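Transcriptional regulator, MarR family (Listeria monocytogenes str. 4b, PDB 2QWW) probably binds DNA as a dimeric winged-helix repressor of the MarR family and so regulates transcription. Local coordinates at residues L37-I41 against Q42-M46. Residues are numbered along the deposited sequence; the frame is centred on the assembly and turned at random.
Sequences LGLTI and QQLAM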
loop_
_atom_site.group_PDB
_atom_site.type_symbol
_atom_site.label_atom_id
_atom_site.label_comp_id
_atom_site.label_asym_id
_atom_site.label_seq_id
_atom_site.Cartn_x
_atom_site.Cartn_y
_atom_site.Cartn_z
ATOM N N LEU A 37 7.191 -15.068 -8.953
ATOM C CA LEU A 37 8.600 -14.675 -8.980
ATOM C C LEU A 37 9.411 -15.395 -7.901
ATOM O O LEU A 37 10.628 -15.224 -7.819
ATOM C CB LEU A 37 8.727 -13.162 -8.813
ATOM C CG LEU A 37 8.027 -12.343 -9.910
ATOM C CD1 LEU A 37 8.018 -10.882 -9.563
ATOM C CD2 LEU A 37 8.674 -12.564 -11.241
ATOM N N GLY A 38 8.724 -16.190 -7.081
ATOM C CA GLY A 38 9.335 -16.963 -5.998
ATOM C C GLY A 38 9.600 -16.181 -4.715
ATOM O O GLY A 38 10.208 -16.707 -3.803
ATOM N N LEU A 39 9.111 -14.941 -4.637
ATOM C CA LEU A 39 9.423 -14.057 -3.528
ATOM C C LEU A 39 8.212 -13.567 -2.800
ATOM O O LEU A 39 7.120 -13.565 -3.339
ATOM C CB LEU A 39 10.158 -12.849 -4.069
ATOM C CG LEU A 39 11.437 -13.114 -4.870
ATOM C CD1 LEU A 39 11.913 -11.851 -5.522
ATOM C CD2 LEU A 39 12.503 -13.683 -3.986
ATOM N N THR A 40 8.432 -13.141 -1.561
ATOM C CA THR A 40 7.398 -12.557 -0.757
ATOM C C THR A 40 7.345 -11.084 -1.137
ATOM O O THR A 40 8.274 -10.548 -1.749
ATOM C CB THR A 40 7.730 -12.635 0.718
ATOM O OG1 THR A 40 8.894 -11.839 0.978
ATOM C CG2 THR A 40 7.992 -14.088 1.149
ATOM N N ILE A 41 6.241 -10.451 -0.785
ATOM C CA ILE A 41 6.018 -9.023 -1.019
ATOM C C ILE A 41 7.074 -8.159 -0.334
ATOM O O ILE A 41 7.468 -7.127 -0.864
ATOM C CB ILE A 41 4.568 -8.648 -0.561
ATOM C CG1 ILE A 41 3.558 -9.164 -1.579
ATOM C CG2 ILE A 41 4.375 -7.144 -0.344
ATOM C CD1 ILE A 41 3.645 -8.536 -2.967
ATOM N N GLN A 42 7.538 -8.602 0.829
ATOM C CA GLN A 42 8.572 -7.911 1.595
ATOM C C GLN A 42 9.934 -8.071 0.887
ATOM O O GLN A 42 10.707 -7.119 0.788
ATOM C CB GLN A 42 8.647 -8.435 3.036
ATOM C CG GLN A 42 7.303 -8.536 3.770
ATOM C CD GLN A 42 6.584 -9.895 3.617
ATOM O OE1 GLN A 42 5.465 -9.956 3.109
ATOM N NE2 GLN A 42 7.237 -10.978 4.051
ATOM N N GLN A 43 10.225 -9.272 0.403
ATOM C CA GLN A 43 11.436 -9.518 -0.393
ATOM C C GLN A 43 11.490 -8.646 -1.639
ATOM O O GLN A 43 12.548 -8.141 -1.997
ATOM C CB GLN A 43 11.553 -10.977 -0.810
ATOM C CG GLN A 43 12.114 -11.909 0.260
ATOM C CD GLN A 43 12.199 -13.340 -0.238
ATOM O OE1 GLN A 43 11.220 -13.876 -0.729
ATOM N NE2 GLN A 43 13.359 -13.959 -0.107
ATOM N N LEU A 44 10.362 -8.500 -2.321
ATOM C CA LEU A 44 10.273 -7.618 -3.490
ATOM C C LEU A 44 10.359 -6.154 -3.121
ATOM O O LEU A 44 10.954 -5.391 -3.846
ATOM C CB LEU A 44 8.983 -7.854 -4.254
ATOM C CG LEU A 44 8.936 -9.149 -5.024
ATOM C CD1 LEU A 44 7.522 -9.408 -5.460
ATOM C CD2 LEU A 44 9.897 -9.096 -6.211
ATOM N N ALA A 45 9.779 -5.759 -1.995
ATOM C CA ALA A 45 9.888 -4.374 -1.558
ATOM C C ALA A 45 11.363 -4.007 -1.382
ATOM O O ALA A 45 11.811 -2.942 -1.819
ATOM C CB ALA A 45 9.132 -4.167 -0.268
HETATM N N MSE A 46 12.119 -4.910 -0.761
HETATM C CA MSE A 46 13.567 -4.737 -0.549
HETATM C C MSE A 46 14.303 -4.646 -1.873
HETATM O O MSE A 46 15.124 -3.750 -2.072
HETATM C CB MSE A 46 14.098 -5.907 0.277
HETATM C CG MSE A 46 15.617 -5.918 0.564
HETATM SE SE MSE A 46 16.188 -7.186 2.009
HETATM C CE MSE A 46 15.237 -6.439 3.435
HETATM O O HOH W 1 10.143 -16.526 -0.650
HETATM O O HOH W 2 10.145 -12.224 3.644
#
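Thr40 and Gln43 hold each other through two reciprocal bonds, their side chains crossing at about a right angle. Gln43 N donates to Thr40 OG1 over 2.9 Å with an N-H...O angle of 162°. In return, Thr40 N donates to Gln43 OE1 at 3.0 Å, lying in the amide plane on a lone pair of the oxygen. Two torsions make this possible: Thr40 OG1 sits between its own backbone N and carbonyl carbon (chi1 65°), facing the first turn, while the Gln43 chain runs extended beyond CG, which brings OE1 back to Thr40 N. Such an exchange defines a capping box, here with Thr40 as N-cap of helix 41-52, whose regular bonding is under way where Leu44 N reaches Thr40 O at 3.0 Å. Helix 8-37 ends just before it in a Schellman motif, with Gly38 at positive phi; the two motifs flank the short link into helix 41-52, which precedes the probable helix-turn-helix pair 58-65 and 69-81 of the MarR winged-helix domain. One water donates to both Gly38 O and Gln43 OE1, giving that amide oxygen a second bond. On the buried side, Leu39 crosses Leu44 at about a right angle, methyl to methyl, and its CD1 comes tightly against Leu44 CD2 at 3.5 Å. Leu39 CD2 instead lies beside Gln43 OE1, also at 3.5 Å, and Leu82 adjoins both Leu39 and Gln43.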